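Local coordinates for protein transcriptional activator of comK gene (Bacillus halodurans, PDB 2HQB) that probably acts as a membrane-attached lipoprotein of the PnrA-like substrate-binding family that promotes transcription of the competence gene comK, at residues F135-E140 and G162-A167; A188-H193 and I208-D213; D168-L173 and V194-A199; F157-G162 and Q175-E180. All blocks are in the same frame, centred on the assembly; numbering follows the deposited sequence.

Contact 1: residues F135-E140 and G162-A167; sequences FPWQPE and GEWTDA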
loop_
_atom_site.group_PDB
_atom_site.type_symbol
_atom_site.label_atom_id
_atom_site.label_comp_id
_atom_site.label_asym_id
_atom_site.label_seq_id
_atom_site.Cartn_x
_atom_site.Cartn_y
_atom_site.Cartn_z
ATOM N N PHE A 135 2.679 9.028 9.849
ATOM C CA PHE A 135 2.081 8.895 11.164
ATOM C C PHE A 135 2.465 7.613 11.886
ATOM O O PHE A 135 2.737 6.580 11.268
ATOM C CB PHE A 135 0.563 8.958 11.070
ATOM C CG PHE A 135 0.063 9.930 10.070
ATOM C CD1 PHE A 135 -0.259 9.514 8.782
ATOM C CD2 PHE A 135 -0.101 11.269 10.402
ATOM C CE1 PHE A 135 -0.743 10.423 7.844
ATOM C CE2 PHE A 135 -0.582 12.182 9.467
ATOM C CZ PHE A 135 -0.902 11.760 8.197
ATOM N N PRO A 136 2.443 7.666 13.222
ATOM C CA PRO A 136 2.771 6.588 14.157
ATOM C C PRO A 136 1.894 5.343 14.016
ATOM O O PRO A 136 2.352 4.214 14.251
ATOM C CB PRO A 136 2.596 7.252 15.498
ATOM C CG PRO A 136 2.822 8.694 15.208
ATOM C CD PRO A 136 2.055 8.877 13.957
ATOM N N TRP A 137 0.644 5.546 13.623
ATOM C CA TRP A 137 -0.250 4.425 13.463
ATOM C C TRP A 137 0.043 3.548 12.237
ATOM O O TRP A 137 -0.672 2.592 11.963
ATOM C CB TRP A 137 -1.685 4.915 13.427
ATOM C CG TRP A 137 -1.986 5.919 12.367
ATOM C CD1 TRP A 137 -2.141 7.271 12.524
ATOM C CD2 TRP A 137 -2.215 5.650 10.988
ATOM N NE1 TRP A 137 -2.460 7.851 11.327
ATOM C CE2 TRP A 137 -2.509 6.879 10.366
ATOM C CE3 TRP A 137 -2.197 4.485 10.215
ATOM C CZ2 TRP A 137 -2.782 6.978 9.012
ATOM C CZ3 TRP A 137 -2.465 4.583 8.881
ATOM C CH2 TRP A 137 -2.756 5.821 8.286
ATOM N N GLN A 138 1.100 3.861 11.496
ATOM C CA GLN A 138 1.433 3.051 10.331
ATOM C C GLN A 138 2.111 1.748 10.776
ATOM O O GLN A 138 3.227 1.761 11.307
ATOM C CB GLN A 138 2.346 3.844 9.370
ATOM C CG GLN A 138 1.642 4.980 8.631
ATOM C CD GLN A 138 2.543 5.784 7.703
ATOM O OE1 GLN A 138 3.281 5.237 6.873
ATOM N NE2 GLN A 138 2.470 7.098 7.828
ATOM N N PRO A 139 1.433 0.604 10.588
ATOM C CA PRO A 139 1.962 -0.706 10.960
ATOM C C PRO A 139 3.379 -0.907 10.468
ATOM O O PRO A 139 4.240 -1.302 11.247
ATOM C CB PRO A 139 0.975 -1.654 10.307
ATOM C CG PRO A 139 -0.280 -0.959 10.550
ATOM C CD PRO A 139 0.055 0.451 10.098
ATOM N N GLU A 140 3.613 -0.635 9.181
ATOM C CA GLU A 140 4.938 -0.757 8.572
ATOM C C GLU A 140 6.056 -0.200 9.477
ATOM O O GLU A 140 7.177 -0.729 9.487
ATOM C CB GLU A 140 4.997 0.012 7.248
ATOM C CG GLU A 140 3.690 0.081 6.443
ATOM C CD GLU A 140 2.838 1.329 6.716
ATOM O OE1 GLU A 140 3.409 2.440 6.807
ATOM O OE2 GLU A 140 1.590 1.199 6.813
ATOM N N GLY A 162 4.677 15.389 8.992
ATOM C CA GLY A 162 3.321 15.664 9.416
ATOM C C GLY A 162 2.296 14.935 8.557
ATOM O O GLY A 162 1.262 14.509 9.052
ATOM N N GLU A 163 2.571 14.844 7.249
ATOM C CA GLU A 163 1.674 14.179 6.292
ATOM C C GLU A 163 2.314 13.379 5.138
ATOM O O GLU A 163 3.500 13.065 5.168
ATOM C CB GLU A 163 0.686 15.182 5.702
ATOM C CG GLU A 163 -0.264 14.486 4.713
ATOM C CD GLU A 163 -1.573 15.194 4.530
ATOM O OE1 GLU A 163 -1.522 16.440 4.345
ATOM O OE2 GLU A 163 -2.630 14.499 4.567
ATOM N N TRP A 164 1.521 13.045 4.126
ATOM C CA TRP A 164 2.012 12.258 3.006
ATOM C C TRP A 164 2.583 13.004 1.806
ATOM O O TRP A 164 3.225 12.398 0.952
ATOM C CB TRP A 164 0.922 11.354 2.462
ATOM C CG TRP A 164 0.076 10.685 3.453
ATOM C CD1 TRP A 164 -1.101 11.133 3.952
ATOM C CD2 TRP A 164 0.281 9.382 4.004
ATOM N NE1 TRP A 164 -1.661 10.181 4.773
ATOM C CE2 TRP A 164 -0.824 9.100 4.825
ATOM C CE3 TRP A 164 1.295 8.429 3.887
ATOM C CZ2 TRP A 164 -0.942 7.911 5.523
ATOM C CZ3 TRP A 164 1.177 7.260 4.575
ATOM C CH2 TRP A 164 0.069 7.003 5.390
ATOM N N THR A 165 2.367 14.303 1.727
ATOM C CA THR A 165 2.842 15.032 0.574
ATOM C C THR A 165 3.923 16.058 0.829
ATOM O O THR A 165 4.345 16.746 -0.114
ATOM C CB THR A 165 1.686 15.752 -0.069
ATOM O OG1 THR A 165 1.013 16.528 0.937
ATOM C CG2 THR A 165 0.717 14.768 -0.644
ATOM N N ASP A 166 4.384 16.170 2.072
ATOM C CA ASP A 166 5.415 17.156 2.400
ATOM C C ASP A 166 6.869 16.725 2.065
ATOM O O ASP A 166 7.662 16.433 2.963
ATOM C CB ASP A 166 5.317 17.499 3.880
ATOM C CG ASP A 166 5.917 18.846 4.200
ATOM O OD1 ASP A 166 6.845 19.256 3.454
ATOM O OD2 ASP A 166 5.461 19.482 5.191
ATOM N N ALA A 167 7.225 16.721 0.786
ATOM C CA ALA A 167 8.548 16.304 0.369
ATOM C C ALA A 167 9.632 17.124 1.040
ATOM O O ALA A 167 10.757 16.661 1.270
ATOM C CB ALA A 167 8.683 16.412 -1.157
#
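Phe135 and Trp164 form the aromatic centre of this contact, an offset edge-to-face pair. The Phe135 ring centroid lies 5.0 Å from the centroid of the five-membered ring of Trp164, and the planes stand 73° apart. Phe135 presents its CE1 edge to one face of the indole, with CE1 3.2 Å from Trp164 NE1, which itself lies close to the plane of the phenyl ring. In both residues CG is anti to the carbonyl carbon (chi1 -38° in Phe135), and this brings two rings whose CB atoms do not face the opposite segment into touch at their far ends.

The second aromatic contact is lighter: Trp137 CH2 comes to the edge of the indole, 3.9 Å from Trp164 CZ2, and the two side chains cross at about a right angle. Apolar and amide packing completes the set. Gln138 reaches the six-membered ring from the opposing direction, its CD 3.6 Å from Trp164 CH2 and its amide plane tilted 30° from the ring. The carbonyl O of Gly162 lies obliquely to the Phe135 ring, nearest its CE2 at 3.0 Å.

A type I turn from Phe135 to Gln138, closed by Gln138 N to Phe135 O at 3.2 Å, gathers all three partners on one short loop. An alanine in place of Trp164 is likely to leave the Phe135 edge and the Gln138 amide without the surface they share, opening a gap between the loops. The contact thus depends on ring packing and dispersion, joining two surface loops through shape rather than charge.

Contact 2: residues A188-H193 and I208-D213; sequences AGDGYH and IGYVGD
The ring of Tyr210 is covered on both faces. On one, Ala188 CA sits over the centre, a CH-pi contact 3.7 Å from the centroid and 12° off the ring normal, with Gly189 N nearer the rim; on the opposite face lies CG2 of its own neighbour Val211. Asp190 OD2 stands at the edge, near the ring plane, 3.6 Å from Tyr210 CE2. His193 offers one face to Tyr210 CB, which is 3.2 Å from ND1, while the backbone O of Ile208 lies in plane at the imidazole edge, 3.5 Å from CE1.

Here the loop leaving strand 184-186 meets the neighbouring parallel strand 206-211, and helix 193-203 joins the two in a beta-alpha-beta crossover, consistent with the periplasmic-binding-protein fold of the family. Tyr210 CG is anti to the backbone N (chi1 -166°), which carries the ring from the strand to the backbone of Ala188, with Ala188 CB 3.5 Å from Tyr210 CE1.

Polar ends find partners outside the two segments: His193 ND1 is hydrogen-bonded to Pro187 O, and Tyr210 OH makes a weak hydrogen bond with Glu140 OE1. Asp190 OD1 packs 3.5 Å from Val211 CB.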
loop_
_atom_site.group_PDB
_atom_site.type_symbol
_atom_site.label_atom_id
_atom_site.label_comp_id
_atom_site.label_asym_id
_atom_site.label_seq_id
_atom_site.Cartn_x
_atom_site.Cartn_y
_atom_site.Cartn_z
ATOM N N ALA A 188 8.332 5.773 4.041
ATOM C CA ALA A 188 6.990 5.246 3.967
ATOM C C ALA A 188 5.848 6.233 3.858
ATOM O O ALA A 188 4.980 6.320 4.751
ATOM C CB ALA A 188 6.768 4.305 5.143
ATOM N N GLY A 189 5.843 6.952 2.737
ATOM C CA GLY A 189 4.805 7.934 2.447
ATOM C C GLY A 189 4.708 8.010 0.949
ATOM O O GLY A 189 5.660 8.433 0.321
ATOM N N ASP A 190 3.591 7.573 0.369
ATOM C CA ASP A 190 3.424 7.591 -1.108
ATOM C C ASP A 190 3.713 8.948 -1.675
ATOM O O ASP A 190 4.465 9.088 -2.624
ATOM C CB ASP A 190 2.004 7.247 -1.522
ATOM C CG ASP A 190 1.610 5.849 -1.139
ATOM O OD1 ASP A 190 1.939 4.929 -1.918
ATOM O OD2 ASP A 190 0.975 5.693 -0.067
ATOM N N GLY A 191 3.098 9.959 -1.093
ATOM C CA GLY A 191 3.347 11.292 -1.587
ATOM C C GLY A 191 4.797 11.709 -1.810
ATOM O O GLY A 191 5.129 12.136 -2.918
ATOM N N TYR A 192 5.666 11.575 -0.794
ATOM C CA TYR A 192 7.059 12.030 -0.925
ATOM C C TYR A 192 8.073 10.977 -1.187
ATOM O O TYR A 192 9.245 11.278 -1.296
ATOM C CB TYR A 192 7.489 12.785 0.329
ATOM C CG TYR A 192 7.338 11.963 1.573
ATOM C CD1 TYR A 192 8.148 10.828 1.803
ATOM C CD2 TYR A 192 6.338 12.268 2.503
ATOM C CE1 TYR A 192 7.942 10.022 2.935
ATOM C CE2 TYR A 192 6.119 11.469 3.638
ATOM C CZ TYR A 192 6.922 10.350 3.843
ATOM O OH TYR A 192 6.677 9.557 4.937
ATOM N N HIS A 193 7.627 9.741 -1.286
ATOM C CA HIS A 193 8.518 8.629 -1.495
ATOM C C HIS A 193 9.631 8.843 -2.530
ATOM O O HIS A 193 10.820 8.741 -2.180
ATOM C CB HIS A 193 7.703 7.389 -1.820
ATOM C CG HIS A 193 8.522 6.150 -1.930
ATOM N ND1 HIS A 193 8.972 5.459 -0.826
ATOM C CD2 HIS A 193 9.002 5.496 -3.011
ATOM C CE1 HIS A 193 9.697 4.430 -1.224
ATOM N NE2 HIS A 193 9.732 4.427 -2.545
ATOM N N ILE A 208 14.358 1.480 0.765
ATOM C CA ILE A 208 13.387 0.382 0.623
ATOM C C ILE A 208 12.154 0.971 -0.089
ATOM O O ILE A 208 11.606 1.986 0.355
ATOM C CB ILE A 208 12.903 -0.212 1.984
ATOM C CG1 ILE A 208 14.068 -0.845 2.752
ATOM C CG2 ILE A 208 11.853 -1.290 1.724
ATOM C CD1 ILE A 208 14.772 -1.921 1.998
ATOM N N GLY A 209 11.740 0.354 -1.196
ATOM C CA GLY A 209 10.571 0.830 -1.921
ATOM C C GLY A 209 9.264 0.800 -1.119
ATOM O O GLY A 209 9.069 -0.034 -0.228
ATOM N N TYR A 210 8.352 1.706 -1.456
ATOM C CA TYR A 210 7.074 1.797 -0.764
ATOM C C TYR A 210 5.847 1.639 -1.666
ATOM O O TYR A 210 5.674 2.396 -2.615
ATOM C CB TYR A 210 6.969 3.144 -0.042
ATOM C CG TYR A 210 5.840 3.179 0.949
ATOM C CD1 TYR A 210 5.864 2.332 2.076
ATOM C CD2 TYR A 210 4.746 4.040 0.773
ATOM C CE1 TYR A 210 4.838 2.336 3.007
ATOM C CE2 TYR A 210 3.690 4.052 1.703
ATOM C CZ TYR A 210 3.750 3.186 2.827
ATOM O OH TYR A 210 2.722 3.143 3.755
ATOM N N VAL A 211 4.995 0.670 -1.335
ATOM C CA VAL A 211 3.749 0.393 -2.058
ATOM C C VAL A 211 3.908 0.021 -3.524
ATOM O O VAL A 211 2.998 -0.534 -4.107
ATOM C CB VAL A 211 2.766 1.577 -1.912
ATOM C CG1 VAL A 211 1.500 1.304 -2.631
ATOM C CG2 VAL A 211 2.448 1.802 -0.425
ATOM N N GLY A 212 5.069 0.291 -4.115
ATOM C CA GLY A 212 5.300 -0.049 -5.509
ATOM C C GLY A 212 6.629 -0.774 -5.689
ATOM O O GLY A 212 7.530 -0.640 -4.879
ATOM N N ASP A 213 6.787 -1.529 -6.770
ATOM C CA ASP A 213 8.040 -2.242 -6.980
ATOM C C ASP A 213 9.263 -1.355 -6.980
ATOM O O ASP A 213 10.378 -1.854 -6.784
ATOM C CB ASP A 213 8.027 -3.032 -8.252
ATOM C CG ASP A 213 9.220 -3.918 -8.360
ATOM O OD1 ASP A 213 9.372 -4.788 -7.480
ATOM O OD2 ASP A 213 10.007 -3.741 -9.321
#

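Contact 3: residues D168-L173 and V194-A199; sequences DKALEL and VPVVEA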
loop_
_atom_site.group_PDB
_atom_site.type_symbol
_atom_site.label_atom_id
_atom_site.label_comp_id
_atom_site.label_asym_id
_atom_site.label_seq_id
_atom_site.Cartn_x
_atom_site.Cartn_y
_atom_site.Cartn_z
ATOM N N ASP A 168 9.279 18.366 1.329
ATOM C CA ASP A 168 10.188 19.301 1.947
ATOM C C ASP A 168 10.630 18.751 3.291
ATOM O O ASP A 168 11.796 18.373 3.452
ATOM C CB ASP A 168 9.467 20.627 2.103
ATOM C CG ASP A 168 10.410 21.779 2.251
ATOM O OD1 ASP A 168 11.582 21.619 1.867
ATOM O OD2 ASP A 168 9.968 22.842 2.727
ATOM N N LYS A 169 9.691 18.690 4.237
ATOM C CA LYS A 169 9.953 18.189 5.572
ATOM C C LYS A 169 10.566 16.793 5.504
ATOM O O LYS A 169 11.551 16.507 6.175
ATOM C CB LYS A 169 8.649 18.130 6.373
ATOM C CG LYS A 169 8.844 17.860 7.878
ATOM C CD LYS A 169 7.513 17.921 8.625
ATOM C CE LYS A 169 7.684 17.680 10.128
ATOM N NZ LYS A 169 6.380 17.609 10.874
ATOM N N ALA A 170 9.975 15.923 4.691
ATOM C CA ALA A 170 10.466 14.563 4.548
ATOM C C ALA A 170 11.933 14.580 4.168
ATOM O O ALA A 170 12.719 13.722 4.621
ATOM C CB ALA A 170 9.671 13.832 3.478
ATOM N N LEU A 171 12.307 15.540 3.320
ATOM C CA LEU A 171 13.690 15.621 2.907
ATOM C C LEU A 171 14.539 16.116 4.078
ATOM O O LEU A 171 15.677 15.629 4.259
ATOM C CB LEU A 171 13.859 16.511 1.675
ATOM C CG LEU A 171 13.627 15.866 0.306
ATOM C CD1 LEU A 171 13.516 16.993 -0.695
ATOM C CD2 LEU A 171 14.756 14.875 -0.091
ATOM N N GLU A 172 14.009 17.051 4.881
ATOM C CA GLU A 172 14.765 17.513 6.050
ATOM C C GLU A 172 15.022 16.322 6.983
ATOM O O GLU A 172 16.142 16.128 7.454
ATOM C CB GLU A 172 14.012 18.581 6.822
ATOM C CG GLU A 172 13.761 19.835 6.039
ATOM C CD GLU A 172 12.785 20.741 6.754
ATOM O OE1 GLU A 172 13.078 21.092 7.922
ATOM O OE2 GLU A 172 11.729 21.089 6.158
ATOM N N LEU A 173 13.988 15.529 7.251
ATOM C CA LEU A 173 14.147 14.359 8.092
ATOM C C LEU A 173 15.211 13.437 7.482
ATOM O O LEU A 173 15.986 12.818 8.212
ATOM C CB LEU A 173 12.821 13.612 8.239
ATOM C CG LEU A 173 11.666 14.395 8.868
ATOM C CD1 LEU A 173 10.404 13.523 8.889
ATOM C CD2 LEU A 173 12.040 14.846 10.270
ATOM N N VAL A 194 9.284 9.137 -3.784
ATOM C CA VAL A 194 10.330 9.355 -4.788
ATOM C C VAL A 194 11.266 10.524 -4.435
ATOM O O VAL A 194 12.489 10.348 -4.385
ATOM C CB VAL A 194 9.760 9.588 -6.132
ATOM C CG1 VAL A 194 10.873 9.850 -7.084
ATOM C CG2 VAL A 194 8.994 8.353 -6.578
ATOM N N PRO A 195 10.717 11.732 -4.197
ATOM C CA PRO A 195 11.576 12.862 -3.829
ATOM C C PRO A 195 12.705 12.405 -2.881
ATOM O O PRO A 195 13.874 12.728 -3.082
ATOM C CB PRO A 195 10.608 13.798 -3.119
ATOM C CG PRO A 195 9.358 13.634 -3.903
ATOM C CD PRO A 195 9.302 12.137 -4.202
ATOM N N VAL A 196 12.337 11.630 -1.861
ATOM C CA VAL A 196 13.298 11.134 -0.887
ATOM C C VAL A 196 14.150 9.991 -1.430
ATOM O O VAL A 196 15.326 9.907 -1.090
ATOM C CB VAL A 196 12.601 10.672 0.432
ATOM C CG1 VAL A 196 13.572 9.888 1.291
ATOM C CG2 VAL A 196 12.084 11.874 1.221
ATOM N N VAL A 197 13.583 9.108 -2.255
ATOM C CA VAL A 197 14.383 8.010 -2.807
ATOM C C VAL A 197 15.497 8.616 -3.644
ATOM O O VAL A 197 16.653 8.213 -3.550
ATOM C CB VAL A 197 13.543 7.034 -3.684
ATOM C CG1 VAL A 197 14.434 6.249 -4.565
ATOM C CG2 VAL A 197 12.846 6.050 -2.824
ATOM N N GLU A 198 15.133 9.587 -4.463
ATOM C CA GLU A 198 16.082 10.306 -5.305
ATOM C C GLU A 198 17.275 10.849 -4.509
ATOM O O GLU A 198 18.431 10.501 -4.782
ATOM C CB GLU A 198 15.387 11.490 -5.937
ATOM C CG GLU A 198 15.651 11.590 -7.377
ATOM C CD GLU A 198 14.655 10.810 -8.159
ATOM O OE1 GLU A 198 13.565 11.359 -8.404
ATOM O OE2 GLU A 198 14.953 9.654 -8.516
ATOM N N ALA A 199 16.967 11.738 -3.554
ATOM C CA ALA A 199 17.952 12.371 -2.678
ATOM C C ALA A 199 18.879 11.289 -2.105
ATOM O O ALA A 199 20.065 11.519 -1.849
ATOM C CB ALA A 199 17.224 13.152 -1.531
#
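Two helices of successive beta-alpha-beta connections on the mixed sheet pack side by side where Leu171 and Ala170 of helix 167-178 meet Val196 and Ala199 of helix 193-203. The axes of the segments approach to 9.4 Å and run in broadly the same direction, crossing at -34°, as expected for consecutive connections in an open alpha/beta lobe.

All the touching side-chain atoms are carbon. Leu171 does most of the reaching: its CD2 methyl comes within 3.3 Å of Ala199 CB, and the same methyl lies 3.8 Å from the carbonyl O of Pro195 and 4.1 Å from Val196 CA. One branch therefore spans about a turn of the facing helix. With CG anti to the carbonyl carbon (chi1 -84°) and chi2 extended, the leucine carries this methyl across the interval, although its CB points along the interface rather than over it.

On the sheet side of Leu171, Ala170 CB faces the CG2 branch of Val196 at 3.8 Å. The closest CA pair is Leu171 and Val196, 5.9 Å apart, with a small alanine near it on each helix. The interface is modest, at 172 Å².

At the two ends of the contact, Pro195 touches Ala167, just before it on helix 167-178, and Ala199 touches Phe174, just after it. Inward, Ala170 rests on Val161 and Tyr192 and Val196 on Pro187, so the helix pair is seated on the loops following strands 155-160 and 184-186.

Contact 4: residues F157-G162 and Q175-E180; sequences FVRYVG and QELQKE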
loop_
_atom_site.group_PDB
_atom_site.type_symbol
_atom_site.label_atom_id
_atom_site.label_comp_id
_atom_site.label_asym_id
_atom_site.label_seq_id
_atom_site.Cartn_x
_atom_site.Cartn_y
_atom_site.Cartn_z
ATOM N N PHE A 157 15.887 4.320 13.437
ATOM C CA PHE A 157 15.461 5.693 13.624
ATOM C C PHE A 157 14.150 5.949 12.904
ATOM O O PHE A 157 14.046 5.751 11.699
ATOM C CB PHE A 157 16.493 6.665 13.083
ATOM C CG PHE A 157 17.741 6.692 13.858
ATOM C CD1 PHE A 157 18.537 5.558 13.949
ATOM C CD2 PHE A 157 18.160 7.861 14.464
ATOM C CE1 PHE A 157 19.747 5.594 14.631
ATOM C CE2 PHE A 157 19.369 7.904 15.150
ATOM C CZ PHE A 157 20.167 6.775 15.233
ATOM N N VAL A 158 13.159 6.407 13.656
ATOM C CA VAL A 158 11.852 6.707 13.106
ATOM C C VAL A 158 11.569 8.181 13.246
ATOM O O VAL A 158 11.613 8.712 14.339
ATOM C CB VAL A 158 10.751 5.952 13.840
ATOM C CG1 VAL A 158 9.416 6.287 13.238
ATOM C CG2 VAL A 158 11.003 4.468 13.758
ATOM N N ARG A 159 11.313 8.831 12.116
ATOM C CA ARG A 159 10.959 10.251 12.065
ATOM C C ARG A 159 9.589 10.311 11.397
ATOM O O ARG A 159 9.319 9.584 10.447
ATOM C CB ARG A 159 11.964 11.066 11.240
ATOM C CG ARG A 159 13.336 11.224 11.881
ATOM C CD ARG A 159 13.228 11.714 13.314
ATOM N NE ARG A 159 13.591 10.670 14.267
ATOM C CZ ARG A 159 14.707 10.682 14.990
ATOM N NH1 ARG A 159 15.577 11.684 14.876
ATOM N NH2 ARG A 159 14.956 9.693 15.833
ATOM N N TYR A 160 8.729 11.179 11.900
ATOM C CA TYR A 160 7.389 11.323 11.357
ATOM C C TYR A 160 7.219 12.621 10.576
ATOM O O TYR A 160 7.575 13.685 11.056
ATOM C CB TYR A 160 6.348 11.258 12.504
ATOM C CG TYR A 160 6.228 9.858 13.097
ATOM C CD1 TYR A 160 6.670 9.562 14.401
ATOM C CD2 TYR A 160 5.781 8.804 12.306
ATOM C CE1 TYR A 160 6.684 8.265 14.880
ATOM C CE2 TYR A 160 5.791 7.515 12.768
ATOM C CZ TYR A 160 6.250 7.240 14.051
ATOM O OH TYR A 160 6.308 5.909 14.421
ATOM N N VAL A 161 6.701 12.534 9.354
ATOM C CA VAL A 161 6.416 13.745 8.580
ATOM C C VAL A 161 5.009 14.122 9.014
ATOM O O VAL A 161 4.188 13.260 9.373
ATOM C CB VAL A 161 6.304 13.494 7.102
ATOM C CG1 VAL A 161 6.017 14.793 6.405
ATOM C CG2 VAL A 161 7.521 12.854 6.594
ATOM N N GLY A 162 4.677 15.389 8.992
ATOM C CA GLY A 162 3.321 15.664 9.416
ATOM C C GLY A 162 2.296 14.935 8.557
ATOM O O GLY A 162 1.262 14.509 9.052
ATOM N N GLN A 175 17.841 14.341 5.678
ATOM C CA GLN A 175 19.076 15.047 6.000
ATOM C C GLN A 175 19.456 14.830 7.473
ATOM O O GLN A 175 20.562 14.353 7.782
ATOM C CB GLN A 175 18.907 16.535 5.669
ATOM C CG GLN A 175 19.247 16.863 4.213
ATOM C CD GLN A 175 18.322 17.931 3.629
ATOM O OE1 GLN A 175 17.808 18.790 4.370
ATOM N NE2 GLN A 175 18.107 17.896 2.293
ATOM N N GLU A 176 18.536 15.191 8.368
ATOM C CA GLU A 176 18.708 14.981 9.802
ATOM C C GLU A 176 19.315 13.598 10.130
ATOM O O GLU A 176 20.361 13.506 10.779
ATOM C CB GLU A 176 17.358 15.034 10.493
ATOM C CG GLU A 176 16.917 16.366 10.991
ATOM C CD GLU A 176 15.796 16.193 11.984
ATOM O OE1 GLU A 176 15.965 15.343 12.895
ATOM O OE2 GLU A 176 14.759 16.885 11.851
ATOM N N LEU A 177 18.622 12.535 9.719
ATOM C CA LEU A 177 19.077 11.178 9.971
ATOM C C LEU A 177 20.362 10.927 9.208
ATOM O O LEU A 177 21.099 9.950 9.473
ATOM C CB LEU A 177 18.033 10.171 9.512
ATOM C CG LEU A 177 16.705 10.159 10.231
ATOM C CD1 LEU A 177 15.782 9.226 9.482
ATOM C CD2 LEU A 177 16.905 9.722 11.666
ATOM N N GLN A 178 20.618 11.788 8.229
ATOM C CA GLN A 178 21.844 11.647 7.455
ATOM C C GLN A 178 22.965 11.910 8.464
ATOM O O GLN A 178 23.865 11.090 8.642
ATOM C CB GLN A 178 21.893 12.666 6.305
ATOM C CG GLN A 178 23.028 12.424 5.313
ATOM C CD GLN A 178 22.760 11.257 4.380
ATOM O OE1 GLN A 178 22.195 10.236 4.784
ATOM N NE2 GLN A 178 23.177 11.397 3.125
ATOM N N LYS A 179 22.868 13.044 9.150
ATOM C CA LYS A 179 23.840 13.434 10.158
ATOM C C LYS A 179 23.779 12.535 11.399
ATOM O O LYS A 179 24.076 12.969 12.501
ATOM C CB LYS A 179 23.596 14.892 10.573
ATOM C CG LYS A 179 23.590 15.865 9.417
ATOM C CD LYS A 179 23.338 17.299 9.875
ATOM C CE LYS A 179 23.253 18.230 8.655
ATOM N NZ LYS A 179 23.038 19.656 9.019
ATOM N N GLU A 180 23.401 11.281 11.236
ATOM C CA GLU A 180 23.321 10.396 12.384
ATOM C C GLU A 180 23.823 9.045 11.926
ATOM O O GLU A 180 23.600 8.014 12.570
ATOM C CB GLU A 180 21.878 10.291 12.871
ATOM C CG GLU A 180 21.729 9.577 14.201
ATOM C CD GLU A 180 21.327 10.514 15.340
ATOM O OE1 GLU A 180 21.164 10.025 16.490
ATOM O OE2 GLU A 180 21.175 11.734 15.082
#
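Arg159, whose CG packs 3.9 Å from Leu177 CD2, folds back to give the one clear side-chain bond here: NE to Val158 O at 2.8 Å, with an N-H...O angle of 167°. The bond is straight at the hydrogen, and the oxygen lies in the guanidinium plane; the donor, however, stands above the carbonyl plane, 56° out of it. Bends at chi2 and chi3 make this return possible and leave one guanidinium face over the Leu177 CD2 methyl.

Charge plays a looser part. Glu176 OE1 is near the plane of the guanidinium, but at 4.2 Å from Arg159 NH1 it is beyond a salt bridge, and any attraction is probably weak and long-range.

The apolar core is Leu177, which slides past Phe157 in the opposite direction: its CD2 lies 3.4 Å from Phe157 CB and 3.6 Å from Phe157 CD2. A serine in place of Arg159 would probably leave Val158 O without its NE partner and Leu177 CD2 without the guanidinium and CG that cover it.

Strand 155-160 is the outermost strand of the mixed sheet, paired with strand 128-133 through backbone bonds of Phe157 and Arg159 to Val131. Its Phe157 and Arg159 side chains turn to helix 167-178, while Val158 meets Val141 and Val145 of helix 139-150, so helices cover both faces of this edge; Leu177 also reaches Phe185 of strand 184-186.

All four contacts lie in the lobe built on the mixed sheet, their centres 10 to 16 Å apart. Along the chain they interlock: contact 1 opens first and crosses contact 4, with which it shares Gly162; contact 4 crosses contact 3, and contact 3 crosses contact 2. Contacts 3 and 4 both use helix 167-178, one on the flank facing helix 193-203 and one facing edge strand 155-160. Tyr192 of contact 2 touches Trp164 of contact 1, Ala170 of contact 3 and Val161 of contact 4. Successive strand-helix connections are thus knitted into one compact lobe, as in periplasmic-binding-protein relatives.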